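Local coordinates for uncharacterized protein VP1736 (Vibrio parahaemolyticus, PDB 3LXQ), which is of unknown function but belongs to the sulfatase family, in the alkaline phosphatase-like clan of alpha/beta proteins, at residues A[121-126]-A[325-330]; A[219-224]-A[278-283]; A[248-253]-A[269-274]; A[346-351]-A[360-365]; A[374-379]-A[389-394]. All coordinates share one frame; numbering follows the deposited sequence.

In the fold
Contacts 1 and 4 are buried and largely apolar: contact 1 joins two strands of the large mixed sheet, and helix 346-353 of contact 4 lays Met346, Thr349 and Leu350 against it. Contact 5 lies in the separate five-stranded antiparallel sheet, combining hairpin bonds with a salt bridge; it meets contact 4 where Arg365 NH2 reaches Asp375 O. Contacts 2 and 3 share helix 271-289 and are joined through Asp220, which holds Ser248; their centres lie about 28 and 32 Å from that of contact 4, across the middle of the chain. Contact 2 is buried but rich in carboxylates and hydroxyls, whereas contact 3 runs out to the surface and includes a water bridge.

Contact 1: A[121-126]-A[325-330]; sequences WQFTQM and ALIIGK
Trp121 to Phe123 pair antiparallel with Ala325 to Ile327 inside the mixed beta sheet of the sulfatase-type domain, the two short strand axes 4.8 Å apart. Trp121 and Ile327 form the hydrogen-bonded pair: Trp121 N reaches Ile327 O at 2.9 Å, and Ile327 N returns to Trp121 O at the same length. Two residues on, Phe123 N gives a third bond to Ala325 O, 3.0 Å long.

On the face carrying Trp121 and Ile327, the two side chains run alongside each other. A chi1 of -172° lays the indole beside its own carbonyl carbon, and the Phe123 ring brings CZ over one indole face, offset toward its rim. Ile327 CD1 meets the edge of the Phe123 ring, 3.8 Å from CE1, while Ala325 CB touches both Phe123 CD1 at 3.8 Å and CG of selenomethionine Met126 at 3.7 Å. Helix 346-353 packs over this face, and helix 111-118 over the opposite one, where Gln122 and Leu326 point.

Trp121 NE1 spends its proton on Asp337 OD2. The backbone bonds thus fix the register while the side chains across the contact add mainly apolar packing, although Ala325 N is buried with no partner in the model.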
# COMPACT_ATOMS: atom_id res chain seq x y z
N TRP A 121 12.56 6.58 7.26
CA TRP A 121 12.76 6.05 5.92
C TRP A 121 11.64 6.54 4.98
O TRP A 121 10.52 6.01 4.99
CB TRP A 121 12.85 4.53 5.99
CG TRP A 121 13.25 3.80 4.72
CD1 TRP A 121 13.58 4.34 3.51
CD2 TRP A 121 13.38 2.38 4.56
NE1 TRP A 121 13.89 3.35 2.61
CE2 TRP A 121 13.78 2.14 3.23
CE3 TRP A 121 13.18 1.29 5.42
CZ2 TRP A 121 13.97 0.86 2.73
CZ3 TRP A 121 13.40 0.01 4.92
CH2 TRP A 121 13.78 -0.19 3.59
N GLN A 122 11.95 7.58 4.22
CA GLN A 122 11.00 8.30 3.37
C GLN A 122 11.19 7.81 1.96
O GLN A 122 12.33 7.70 1.49
CB GLN A 122 11.28 9.80 3.48
CG GLN A 122 10.84 10.66 2.30
CD GLN A 122 11.36 12.09 2.38
OE1 GLN A 122 12.02 12.48 3.34
NE2 GLN A 122 11.06 12.90 1.36
N PHE A 123 10.10 7.47 1.28
CA PHE A 123 10.19 7.00 -0.11
C PHE A 123 9.70 8.10 -1.02
O PHE A 123 8.54 8.50 -0.92
CB PHE A 123 9.35 5.73 -0.33
CG PHE A 123 9.82 4.53 0.47
CD1 PHE A 123 9.45 4.38 1.80
CD2 PHE A 123 10.58 3.55 -0.13
CE1 PHE A 123 9.87 3.26 2.53
CE2 PHE A 123 11.01 2.42 0.59
CZ PHE A 123 10.65 2.28 1.92
N THR A 124 10.56 8.61 -1.90
CA THR A 124 10.20 9.78 -2.70
C THR A 124 9.70 9.38 -4.07
O THR A 124 9.22 10.23 -4.83
CB THR A 124 11.37 10.78 -2.87
OG1 THR A 124 12.39 10.20 -3.70
CG2 THR A 124 11.95 11.15 -1.51
N GLN A 125 9.81 8.09 -4.38
CA GLN A 125 9.33 7.55 -5.65
C GLN A 125 8.44 6.32 -5.47
O GLN A 125 8.60 5.34 -6.18
CB GLN A 125 10.51 7.21 -6.58
CG GLN A 125 11.21 8.43 -7.16
CD GLN A 125 10.30 9.27 -8.03
OE1 GLN A 125 10.35 10.50 -8.00
NE2 GLN A 125 9.46 8.61 -8.83
N MSE A 126 7.51 6.42 -4.53
CA MSE A 126 6.52 5.39 -4.22
C MSE A 126 5.25 5.56 -5.05
O MSE A 126 4.70 6.66 -5.14
CB MSE A 126 6.16 5.46 -2.73
CG MSE A 126 5.17 4.39 -2.28
SE MSE A 126 5.83 2.56 -2.47
CE MSE A 126 7.51 2.75 -1.51
N ALA A 325 5.22 7.52 1.40
CA ALA A 325 5.40 6.31 2.18
C ALA A 325 6.50 6.60 3.15
O ALA A 325 7.52 7.16 2.77
CB ALA A 325 5.76 5.12 1.29
N LEU A 326 6.27 6.25 4.41
CA LEU A 326 7.23 6.50 5.48
C LEU A 326 7.29 5.31 6.39
O LEU A 326 6.27 4.86 6.89
CB LEU A 326 6.80 7.75 6.27
CG LEU A 326 7.63 8.45 7.36
CD1 LEU A 326 6.99 8.24 8.72
CD2 LEU A 326 9.11 8.09 7.40
N ILE A 327 8.49 4.79 6.62
CA ILE A 327 8.66 3.76 7.62
C ILE A 327 9.42 4.41 8.76
O ILE A 327 10.47 5.03 8.57
CB ILE A 327 9.39 2.51 7.07
CG1 ILE A 327 8.56 1.85 5.95
CG2 ILE A 327 9.66 1.52 8.21
CD1 ILE A 327 9.26 0.67 5.27
N ILE A 328 8.86 4.29 9.95
CA ILE A 328 9.37 4.99 11.11
C ILE A 328 9.28 4.06 12.32
O ILE A 328 8.39 3.20 12.41
CB ILE A 328 8.63 6.34 11.33
CG1 ILE A 328 9.29 7.18 12.44
CG2 ILE A 328 7.13 6.13 11.57
CD1 ILE A 328 8.88 8.66 12.43
N GLY A 329 10.24 4.21 13.22
CA GLY A 329 10.30 3.39 14.40
C GLY A 329 11.69 3.51 14.98
O GLY A 329 12.61 3.95 14.29
N LYS A 330 11.81 3.14 16.24
CA LYS A 330 13.11 3.02 16.91
C LYS A 330 14.03 2.11 16.10
O LYS A 330 13.60 1.05 15.61
CB LYS A 330 12.92 2.48 18.33

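Contact 2: A[219-224]-A[278-283]; sequences SDEDLY and SDYALG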
# COMPACT_ATOMS: atom_id res chain seq x y z
N SER A 219 -13.98 10.76 13.34
CA SER A 219 -12.86 11.52 12.79
C SER A 219 -11.55 10.74 12.94
O SER A 219 -11.49 9.76 13.69
CB SER A 219 -12.75 12.90 13.44
OG SER A 219 -12.33 12.80 14.80
N ASP A 220 -10.51 11.16 12.22
CA ASP A 220 -9.23 10.47 12.26
C ASP A 220 -8.53 10.62 13.62
O ASP A 220 -7.84 9.70 14.04
CB ASP A 220 -8.33 10.89 11.10
CG ASP A 220 -8.89 10.46 9.74
OD1 ASP A 220 -9.70 9.49 9.68
OD2 ASP A 220 -8.52 11.10 8.72
N GLU A 221 -8.73 11.73 14.33
CA GLU A 221 -8.18 11.84 15.70
C GLU A 221 -8.78 10.78 16.63
O GLU A 221 -8.05 10.15 17.39
CB GLU A 221 -8.30 13.26 16.31
CG GLU A 221 -7.77 13.35 17.75
CD GLU A 221 -7.56 14.78 18.27
OE1 GLU A 221 -8.15 15.74 17.73
OE2 GLU A 221 -6.79 14.95 19.24
N ASP A 222 -10.10 10.55 16.55
CA ASP A 222 -10.74 9.48 17.33
C ASP A 222 -10.23 8.10 16.92
O ASP A 222 -9.99 7.24 17.78
CB ASP A 222 -12.28 9.54 17.24
CG ASP A 222 -12.85 10.84 17.80
OD1 ASP A 222 -12.58 11.17 18.98
OD2 ASP A 222 -13.55 11.53 17.03
N LEU A 223 -10.05 7.90 15.62
CA LEU A 223 -9.44 6.68 15.10
C LEU A 223 -8.07 6.44 15.73
O LEU A 223 -7.76 5.34 16.18
CB LEU A 223 -9.26 6.77 13.58
CG LEU A 223 -8.55 5.61 12.87
CD1 LEU A 223 -9.43 4.36 12.80
CD2 LEU A 223 -8.15 6.05 11.48
N TYR A 224 -7.27 7.50 15.74
CA TYR A 224 -5.90 7.46 16.22
C TYR A 224 -5.79 7.37 17.74
O TYR A 224 -4.81 6.81 18.24
CB TYR A 224 -5.13 8.67 15.68
CG TYR A 224 -4.72 8.61 14.21
CD1 TYR A 224 -4.21 7.44 13.63
CD2 TYR A 224 -4.80 9.76 13.42
CE1 TYR A 224 -3.81 7.42 12.29
CE2 TYR A 224 -4.40 9.74 12.08
CZ TYR A 224 -3.91 8.58 11.52
OH TYR A 224 -3.53 8.61 10.21
N SER A 278 -6.48 15.53 8.66
CA SER A 278 -5.91 14.19 8.80
C SER A 278 -4.43 14.22 9.19
O SER A 278 -3.99 13.39 9.99
CB SER A 278 -6.08 13.38 7.52
OG SER A 278 -5.61 12.06 7.71
N ASP A 279 -3.68 15.18 8.64
CA ASP A 279 -2.30 15.42 9.05
C ASP A 279 -2.18 15.79 10.53
O ASP A 279 -1.33 15.24 11.25
CB ASP A 279 -1.65 16.54 8.23
CG ASP A 279 -0.21 16.80 8.65
OD1 ASP A 279 0.66 15.98 8.28
OD2 ASP A 279 0.05 17.81 9.35
N TYR A 280 -3.01 16.75 10.97
CA TYR A 280 -3.05 17.12 12.38
C TYR A 280 -3.38 15.89 13.22
O TYR A 280 -2.80 15.68 14.28
CB TYR A 280 -4.08 18.24 12.64
CG TYR A 280 -4.69 18.17 14.02
CD1 TYR A 280 -4.12 18.86 15.10
CD2 TYR A 280 -5.83 17.40 14.26
CE1 TYR A 280 -4.69 18.78 16.38
CE2 TYR A 280 -6.39 17.31 15.53
CZ TYR A 280 -5.82 18.00 16.58
OH TYR A 280 -6.39 17.91 17.82
N ALA A 281 -4.32 15.09 12.72
CA ALA A 281 -4.77 13.91 13.43
C ALA A 281 -3.66 12.87 13.55
O ALA A 281 -3.54 12.22 14.59
CB ALA A 281 -6.00 13.32 12.74
N LEU A 282 -2.85 12.73 12.50
CA LEU A 282 -1.70 11.81 12.50
C LEU A 282 -0.64 12.25 13.50
O LEU A 282 -0.09 11.42 14.22
CB LEU A 282 -1.09 11.67 11.09
CG LEU A 282 0.13 10.76 10.91
CD1 LEU A 282 -0.16 9.32 11.29
CD2 LEU A 282 0.65 10.84 9.48
N GLY A 283 -0.39 13.57 13.52
CA GLY A 283 0.57 14.19 14.45
C GLY A 283 0.22 13.91 15.90
O GLY A 283 1.11 13.62 16.70
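The Tyr224 ring meets Ala281 CB and Ser278 O at its edge. Ala281 CB sits in the ring plane, 3.8 Å from Tyr224 CD2, and Ser278 O lies near that plane; Ala281 O comes in obliquely to 3.0 Å from the same CD2. Farther along the ring, Leu282 CD1 reaches the phenol, 3.6 Å from Tyr224 OH, whose hydrogen bond goes to Gln93 NE2 on strand 87-93. The second phenol, Tyr280, has Glu221 OE1 at its edge in plane. Its OH donates to that oxygen over 2.8 Å, arriving on the syn side but 34° out of the carboxylate plane, with carboxylate and ring turned 77° against each other. Glu221 gets there on an extended chain whose CG is anti to its backbone N (chi1 179°), and Lys260 adds a long, weak ion pair to OE1.

These are neighbouring helices of the alpha/beta domain, 220-234 and 271-289, whose segments 220-224 and 278-283 run in nearly the same direction, their axes 8.5 Å apart. Small Ala281 sits at the close point, its CB 3.5 Å from Glu221 N and 3.7 Å from Asp220 CB. At the start of helix 220-234, Ser219 occupies the N-cap position and donates through OG to Asp222 OD2. Asp220 divides its carboxylate: OD1 accepts from the backbone N of both Ser248 and Ser249, whereas OD2 lies 3.2 Å from Ser278 OG, a pairing that is not settled because the hydroxyl proton has another acceptor nearby.

Contact 3: A[248-253]-A[269-274]; sequences SSNHSP and MTRNNA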
# COMPACT_ATOMS: atom_id res chain seq x y z
N SER A 248 -10.53 7.71 7.40
CA SER A 248 -11.87 7.90 6.81
C SER A 248 -12.30 9.36 6.64
O SER A 248 -13.21 9.65 5.86
CB SER A 248 -12.93 7.24 7.70
OG SER A 248 -12.92 5.84 7.54
N SER A 249 -11.68 10.28 7.38
CA SER A 249 -12.13 11.68 7.33
C SER A 249 -12.10 12.28 5.94
O SER A 249 -13.00 13.02 5.56
CB SER A 249 -11.35 12.60 8.29
OG SER A 249 -11.73 12.36 9.62
N ASN A 250 -11.04 11.98 5.19
CA ASN A 250 -10.86 12.51 3.84
C ASN A 250 -11.76 11.83 2.80
O ASN A 250 -11.29 11.06 1.95
CB ASN A 250 -9.38 12.44 3.45
CG ASN A 250 -9.09 13.14 2.15
OD1 ASN A 250 -9.85 14.00 1.72
ND2 ASN A 250 -8.01 12.75 1.50
N HIS A 251 -13.07 12.11 2.90
CA HIS A 251 -14.10 11.69 1.95
C HIS A 251 -15.10 12.82 1.87
O HIS A 251 -15.43 13.43 2.90
CB HIS A 251 -14.90 10.51 2.47
CG HIS A 251 -14.29 9.17 2.24
ND1 HIS A 251 -13.62 8.49 3.24
CD2 HIS A 251 -14.29 8.36 1.16
CE1 HIS A 251 -13.20 7.32 2.77
NE2 HIS A 251 -13.60 7.22 1.51
N SER A 252 -15.63 13.08 0.68
CA SER A 252 -16.73 14.01 0.50
C SER A 252 -17.89 13.53 1.37
O SER A 252 -18.17 12.32 1.40
CB SER A 252 -17.17 14.06 -0.97
OG SER A 252 -18.32 14.88 -1.14
N PRO A 253 -18.57 14.45 2.07
CA PRO A 253 -18.51 15.92 1.97
C PRO A 253 -17.46 16.63 2.84
O PRO A 253 -17.49 17.86 2.92
CB PRO A 253 -19.91 16.33 2.42
CG PRO A 253 -20.26 15.30 3.46
CD PRO A 253 -19.58 14.01 3.06
N MSE A 269 -15.34 22.79 4.76
CA MSE A 269 -15.46 21.43 4.25
C MSE A 269 -14.92 21.32 2.83
O MSE A 269 -15.68 21.40 1.86
CB MSE A 269 -16.92 20.95 4.32
CG MSE A 269 -17.41 20.63 5.72
SE MSE A 269 -19.29 20.07 5.84
CE MSE A 269 -19.43 20.00 7.79
N THR A 270 -13.60 21.14 2.72
CA THR A 270 -12.92 20.89 1.44
C THR A 270 -11.98 19.70 1.56
O THR A 270 -11.67 19.25 2.67
CB THR A 270 -12.06 22.09 0.96
OG1 THR A 270 -10.88 22.17 1.76
CG2 THR A 270 -12.84 23.42 1.01
N ARG A 271 -11.52 19.20 0.41
CA ARG A 271 -10.54 18.13 0.39
C ARG A 271 -9.23 18.57 1.02
O ARG A 271 -8.71 17.89 1.91
CB ARG A 271 -10.31 17.59 -1.03
CG ARG A 271 -9.42 16.35 -1.04
CD ARG A 271 -9.42 15.61 -2.36
NE ARG A 271 -10.55 14.71 -2.55
CZ ARG A 271 -10.70 13.52 -1.97
NH1 ARG A 271 -9.82 13.07 -1.10
NH2 ARG A 271 -11.77 12.78 -2.25
N ASN A 272 -8.71 19.71 0.58
CA ASN A 272 -7.44 20.23 1.12
C ASN A 272 -7.45 20.27 2.64
O ASN A 272 -6.53 19.76 3.28
CB ASN A 272 -7.11 21.61 0.56
CG ASN A 272 -6.80 21.60 -0.94
OD1 ASN A 272 -6.92 22.63 -1.61
ND2 ASN A 272 -6.42 20.45 -1.47
N ASN A 273 -8.51 20.84 3.20
CA ASN A 273 -8.65 20.98 4.65
C ASN A 273 -8.79 19.65 5.38
O ASN A 273 -8.22 19.45 6.45
CB ASN A 273 -9.82 21.91 5.01
CG ASN A 273 -9.56 23.36 4.63
OD1 ASN A 273 -8.42 23.84 4.67
ND2 ASN A 273 -10.62 24.08 4.28
N ALA A 274 -9.56 18.73 4.79
CA ALA A 274 -9.69 17.37 5.32
C ALA A 274 -8.34 16.64 5.37
O ALA A 274 -8.04 15.95 6.35
CB ALA A 274 -10.71 16.57 4.54
O HOH W 1 -11.54 10.17 -0.51
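Asn250 and Arg271 cross at about a right angle where the loop after strand 241-246 folds against the first turn of helix 271-289. Asn250 is the centre of an inverse gamma turn. Its amide plane stands 67° from the guanidinium plane, and Arg271 NH1 comes within 3.0 Å of Asn250 OD1, at too poor an angle for a hydrogen bond. Asn250 ND2 instead donates to Glu94 O. The direct meeting is therefore packing of two polar groups, supplemented by water 1, which lies in the guanidinium plane, accepts from Arg271 NH2 at 3.1 Å and donates to Asn250 O at 2.6 Å. A bend at chi3 (-81°) turns the guanidinium toward Asn250.

Ala274, one turn along the helix, points its CB at the same amide, 3.9 Å from OD1 of Asn250. Thr270 is the N-cap of the helix, its OG1 accepting from Asn273 N. On the loop side, His251 ND1 gives a straight bond to Ser248 O, and its ring stacks on Trp216. Toward the exposed end, after the cis peptide bond that precedes Pro253, the carbonyl O of Pro253 rests 3.4 Å from CB of selenomethionine Met269.

Contact 4: A[346-351]-A[360-365]; sequences MPPTLL and TPMIGR
Pro348, in the first turn of helix 346-353, turns its ring onto the 360-365 loop, where the ring carbons meet carbonyl oxygens on one side and selenium on the other. CB lies near two successive carbonyl oxygens, 3.6 Å from Gly364 O and 3.7 Å from Arg365 O. CG presses closest, 3.3 Å from Gly364 O, an oxygen that also takes a hydrogen bond from Lys63 NZ. CD meets the selenium of selenomethionine Met362 at 3.7 Å.

That selenium touches Pro347 CB at the same distance, so it sits against two consecutive prolines. A bend at chi3 (-79°) then folds the methyl CE along the helix to Leu351 CD1, 3.8 Å away. The base of this side chain is held by an ST turn in which Met362 N donates to Thr360 OG1 over 3.0 Å. Beyond the prolines, Thr349 OG1 lies 3.1 Å from Arg365 O and also hydrogen-bonds with Asp345 O and Leu367 N.

Helix 346-353 is thus wedged between this loop and the main sheet: Leu351 and Pro347 also touch helix 165-171, while Met346 and Leu350 lie on strand 298-304 and Thr349 packs on Trp121 of strand 121-127.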
# COMPACT_ATOMS: atom_id res chain seq x y z
N MSE A 346 5.85 -3.01 -0.09
CA MSE A 346 5.85 -2.72 1.32
C MSE A 346 5.70 -3.98 2.20
O MSE A 346 6.48 -4.14 3.14
CB MSE A 346 4.86 -1.62 1.68
CG MSE A 346 5.24 -0.27 1.07
SE MSE A 346 6.93 0.46 1.79
CE MSE A 346 8.21 -0.27 0.47
N PRO A 347 4.76 -4.89 1.87
CA PRO A 347 4.68 -6.03 2.79
C PRO A 347 5.97 -6.87 2.89
O PRO A 347 6.33 -7.21 4.00
CB PRO A 347 3.52 -6.88 2.27
CG PRO A 347 2.84 -6.07 1.22
CD PRO A 347 3.61 -4.82 0.94
N PRO A 348 6.63 -7.22 1.75
CA PRO A 348 7.94 -7.91 1.87
C PRO A 348 8.99 -7.10 2.64
O PRO A 348 9.76 -7.66 3.43
CB PRO A 348 8.38 -8.14 0.41
CG PRO A 348 7.28 -7.60 -0.47
CD PRO A 348 6.10 -7.26 0.37
N THR A 349 9.03 -5.79 2.40
CA THR A 349 9.92 -4.91 3.15
C THR A 349 9.64 -4.91 4.66
O THR A 349 10.57 -5.02 5.48
CB THR A 349 9.88 -3.46 2.61
OG1 THR A 349 10.19 -3.47 1.20
CG2 THR A 349 10.85 -2.55 3.35
N LEU A 350 8.36 -4.81 5.03
CA LEU A 350 7.96 -4.71 6.43
C LEU A 350 8.21 -6.00 7.21
O LEU A 350 8.71 -5.95 8.34
CB LEU A 350 6.50 -4.26 6.55
CG LEU A 350 6.17 -2.86 5.99
CD1 LEU A 350 4.69 -2.73 5.66
CD2 LEU A 350 6.63 -1.75 6.92
N LEU A 351 7.89 -7.14 6.60
CA LEU A 351 8.19 -8.45 7.21
C LEU A 351 9.67 -8.59 7.53
O LEU A 351 10.07 -9.15 8.57
CB LEU A 351 7.76 -9.60 6.31
CG LEU A 351 6.27 -9.91 6.13
CD1 LEU A 351 6.14 -11.17 5.30
CD2 LEU A 351 5.52 -10.05 7.46
N THR A 360 6.70 -16.87 0.74
CA THR A 360 5.42 -16.42 0.22
C THR A 360 5.47 -16.35 -1.30
O THR A 360 6.56 -16.39 -1.89
CB THR A 360 5.03 -15.03 0.79
OG1 THR A 360 5.60 -13.99 -0.02
CG2 THR A 360 5.47 -14.87 2.25
N PRO A 361 4.29 -16.23 -1.95
CA PRO A 361 4.28 -16.03 -3.39
C PRO A 361 4.41 -14.56 -3.81
O PRO A 361 4.30 -14.25 -4.99
CB PRO A 361 2.92 -16.59 -3.81
CG PRO A 361 2.05 -16.31 -2.64
CD PRO A 361 2.94 -16.52 -1.43
N MSE A 362 4.65 -13.65 -2.86
CA MSE A 362 4.79 -12.22 -3.17
C MSE A 362 5.97 -11.92 -4.09
O MSE A 362 7.08 -12.38 -3.85
CB MSE A 362 4.92 -11.38 -1.89
CG MSE A 362 3.78 -11.52 -0.91
SE MSE A 362 3.83 -10.13 0.46
CE MSE A 362 5.21 -10.87 1.62
N ILE A 363 5.72 -11.13 -5.13
CA ILE A 363 6.77 -10.76 -6.07
C ILE A 363 7.31 -9.35 -5.79
O ILE A 363 8.25 -8.91 -6.45
CB ILE A 363 6.32 -10.92 -7.54
CG1 ILE A 363 5.19 -9.95 -7.88
CG2 ILE A 363 5.92 -12.36 -7.80
CD1 ILE A 363 4.87 -9.86 -9.36
N GLY A 364 6.72 -8.67 -4.81
CA GLY A 364 7.23 -7.38 -4.36
C GLY A 364 8.59 -7.49 -3.68
O GLY A 364 8.93 -8.53 -3.12
N ARG A 365 9.34 -6.39 -3.70
CA ARG A 365 10.74 -6.36 -3.31
C ARG A 365 10.90 -6.10 -1.81
O ARG A 365 10.13 -5.34 -1.22
CB ARG A 365 11.47 -5.26 -4.08
CG ARG A 365 11.79 -5.58 -5.54
CD ARG A 365 10.58 -5.49 -6.48
NE ARG A 365 11.01 -5.71 -7.87
CZ ARG A 365 11.52 -4.77 -8.66
NH1 ARG A 365 11.64 -3.52 -8.23
NH2 ARG A 365 11.91 -5.07 -9.90

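Contact 5: A[374-379]-A[389-394]; sequences EDERAM and LTRDNL
Ala378 and Leu389 form an antiparallel hydrogen-bonded pair in the hairpin of strands 377-382 and 385-390, with Ala378 N to Leu389 O and Leu389 N to Ala378 O both 2.8 Å and both in the carbonyl planes. Leu389 O also receives a CA-H...O contact from Arg377 CA at 3.0 Å. On the face of this pair, Ala378 CB packs loosely on Leu389 CB, and both side chains touch Tyr127 of strand 121-127.

Where the strands part, a salt bridge takes over. Glu376 extends its chain so that OE1 accepts from Arg391 NE at 2.7 Å, with a nearly straight N-H...O angle of 178°. The carboxylate oxygen lies in the guanidinium plane and is used on its syn side, although the two flat groups are turned 67° apart. Water 2 links the two backbones, accepting from Arg391 N at 2.8 Å and lying 2.7 Å from Glu376 O. Thr390 OG1 shapes the chain here: it donates to Asn393 OD1 at 2.6 Å and accepts from Asp392 N, an ST turn. Arg377 sends its guanidinium off to a salt bridge with Asp345.

Glu376 OE1 is gripped twice, by Arg391 and by Ile340 N, which would probably keep this buried carboxylate ionised; Arg391 also makes a cation-pi contact with Phe410.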
# COMPACT_ATOMS: atom_id res chain seq x y z
N GLU A 374 18.46 -0.60 -12.57
CA GLU A 374 17.69 -1.07 -13.72
C GLU A 374 16.48 -1.90 -13.28
O GLU A 374 15.59 -2.20 -14.10
CB GLU A 374 18.56 -1.85 -14.71
CG GLU A 374 19.09 -3.16 -14.17
CD GLU A 374 20.50 -3.06 -13.58
OE1 GLU A 374 20.99 -1.92 -13.29
OE2 GLU A 374 21.11 -4.15 -13.41
N ASP A 375 16.46 -2.29 -12.01
CA ASP A 375 15.35 -3.04 -11.42
C ASP A 375 14.28 -2.16 -10.74
O ASP A 375 13.17 -2.65 -10.42
CB ASP A 375 15.87 -4.12 -10.49
CG ASP A 375 16.65 -5.19 -11.24
OD1 ASP A 375 16.21 -5.59 -12.35
OD2 ASP A 375 17.71 -5.62 -10.73
N GLU A 376 14.57 -0.88 -10.54
CA GLU A 376 13.57 0.05 -10.02
C GLU A 376 12.38 0.05 -10.97
O GLU A 376 12.56 0.08 -12.17
CB GLU A 376 14.13 1.46 -9.92
CG GLU A 376 15.26 1.57 -8.92
CD GLU A 376 15.70 3.00 -8.70
OE1 GLU A 376 14.98 3.94 -9.11
OE2 GLU A 376 16.79 3.16 -8.11
N ARG A 377 11.17 0.00 -10.41
CA ARG A 377 9.94 -0.06 -11.22
C ARG A 377 8.69 0.23 -10.41
O ARG A 377 8.67 0.06 -9.18
CB ARG A 377 9.79 -1.41 -11.95
CG ARG A 377 9.52 -2.63 -11.03
CD ARG A 377 8.00 -2.85 -10.78
NE ARG A 377 7.78 -3.91 -9.78
CZ ARG A 377 7.76 -3.72 -8.46
NH1 ARG A 377 7.91 -2.51 -7.94
NH2 ARG A 377 7.56 -4.77 -7.66
N ALA A 378 7.65 0.64 -11.13
CA ALA A 378 6.31 0.79 -10.57
C ALA A 378 5.28 0.31 -11.59
O ALA A 378 5.28 0.74 -12.77
CB ALA A 378 6.03 2.27 -10.21
N MSE A 379 4.43 -0.59 -11.13
CA MSE A 379 3.26 -0.98 -11.90
C MSE A 379 2.08 -0.12 -11.48
O MSE A 379 1.86 0.06 -10.29
CB MSE A 379 2.90 -2.45 -11.65
CG MSE A 379 4.09 -3.39 -11.66
SE MSE A 379 3.35 -5.19 -11.55
CE MSE A 379 4.82 -6.06 -10.53
N LEU A 389 6.41 1.58 -15.16
CA LEU A 389 7.39 2.65 -15.05
C LEU A 389 8.73 2.10 -14.56
O LEU A 389 8.80 1.39 -13.55
CB LEU A 389 6.89 3.75 -14.11
CG LEU A 389 7.80 4.97 -13.87
CD1 LEU A 389 7.87 5.91 -15.10
CD2 LEU A 389 7.40 5.75 -12.62
N THR A 390 9.79 2.40 -15.31
CA THR A 390 11.17 2.15 -14.88
C THR A 390 11.98 3.44 -15.05
O THR A 390 11.47 4.44 -15.54
CB THR A 390 11.84 1.01 -15.70
OG1 THR A 390 12.29 1.53 -16.95
CG2 THR A 390 10.87 -0.15 -15.96
N ARG A 391 13.25 3.42 -14.66
CA ARG A 391 14.08 4.62 -14.74
C ARG A 391 14.34 5.06 -16.18
O ARG A 391 14.70 6.21 -16.43
CB ARG A 391 15.39 4.41 -14.00
CG ARG A 391 15.29 4.58 -12.50
CD ARG A 391 15.04 6.03 -12.11
NE ARG A 391 14.87 6.18 -10.67
CZ ARG A 391 14.64 7.33 -10.05
NH1 ARG A 391 14.51 7.36 -8.73
NH2 ARG A 391 14.54 8.47 -10.73
N ASP A 392 14.12 4.14 -17.12
CA ASP A 392 14.52 4.33 -18.51
C ASP A 392 13.36 4.48 -19.49
O ASP A 392 13.52 5.05 -20.57
CB ASP A 392 15.42 3.17 -18.94
CG ASP A 392 16.67 3.10 -18.10
OD1 ASP A 392 17.58 3.94 -18.31
OD2 ASP A 392 16.74 2.23 -17.22
N ASN A 393 12.20 3.97 -19.09
CA ASN A 393 11.06 3.87 -19.97
C ASN A 393 9.75 3.79 -19.19
O ASN A 393 9.72 3.48 -17.99
CB ASN A 393 11.22 2.64 -20.88
CG ASN A 393 11.75 1.42 -20.12
OD1 ASN A 393 11.13 0.96 -19.17
ND2 ASN A 393 12.91 0.93 -20.52
N LEU A 394 8.66 4.07 -19.90
CA LEU A 394 7.32 3.83 -19.40
C LEU A 394 6.51 3.18 -20.50
O LEU A 394 6.39 3.73 -21.61
CB LEU A 394 6.66 5.14 -18.95
CG LEU A 394 5.14 5.16 -18.76
CD1 LEU A 394 4.69 4.40 -17.52
CD2 LEU A 394 4.68 6.62 -18.70
O HOH W 2 14.55 1.11 -13.63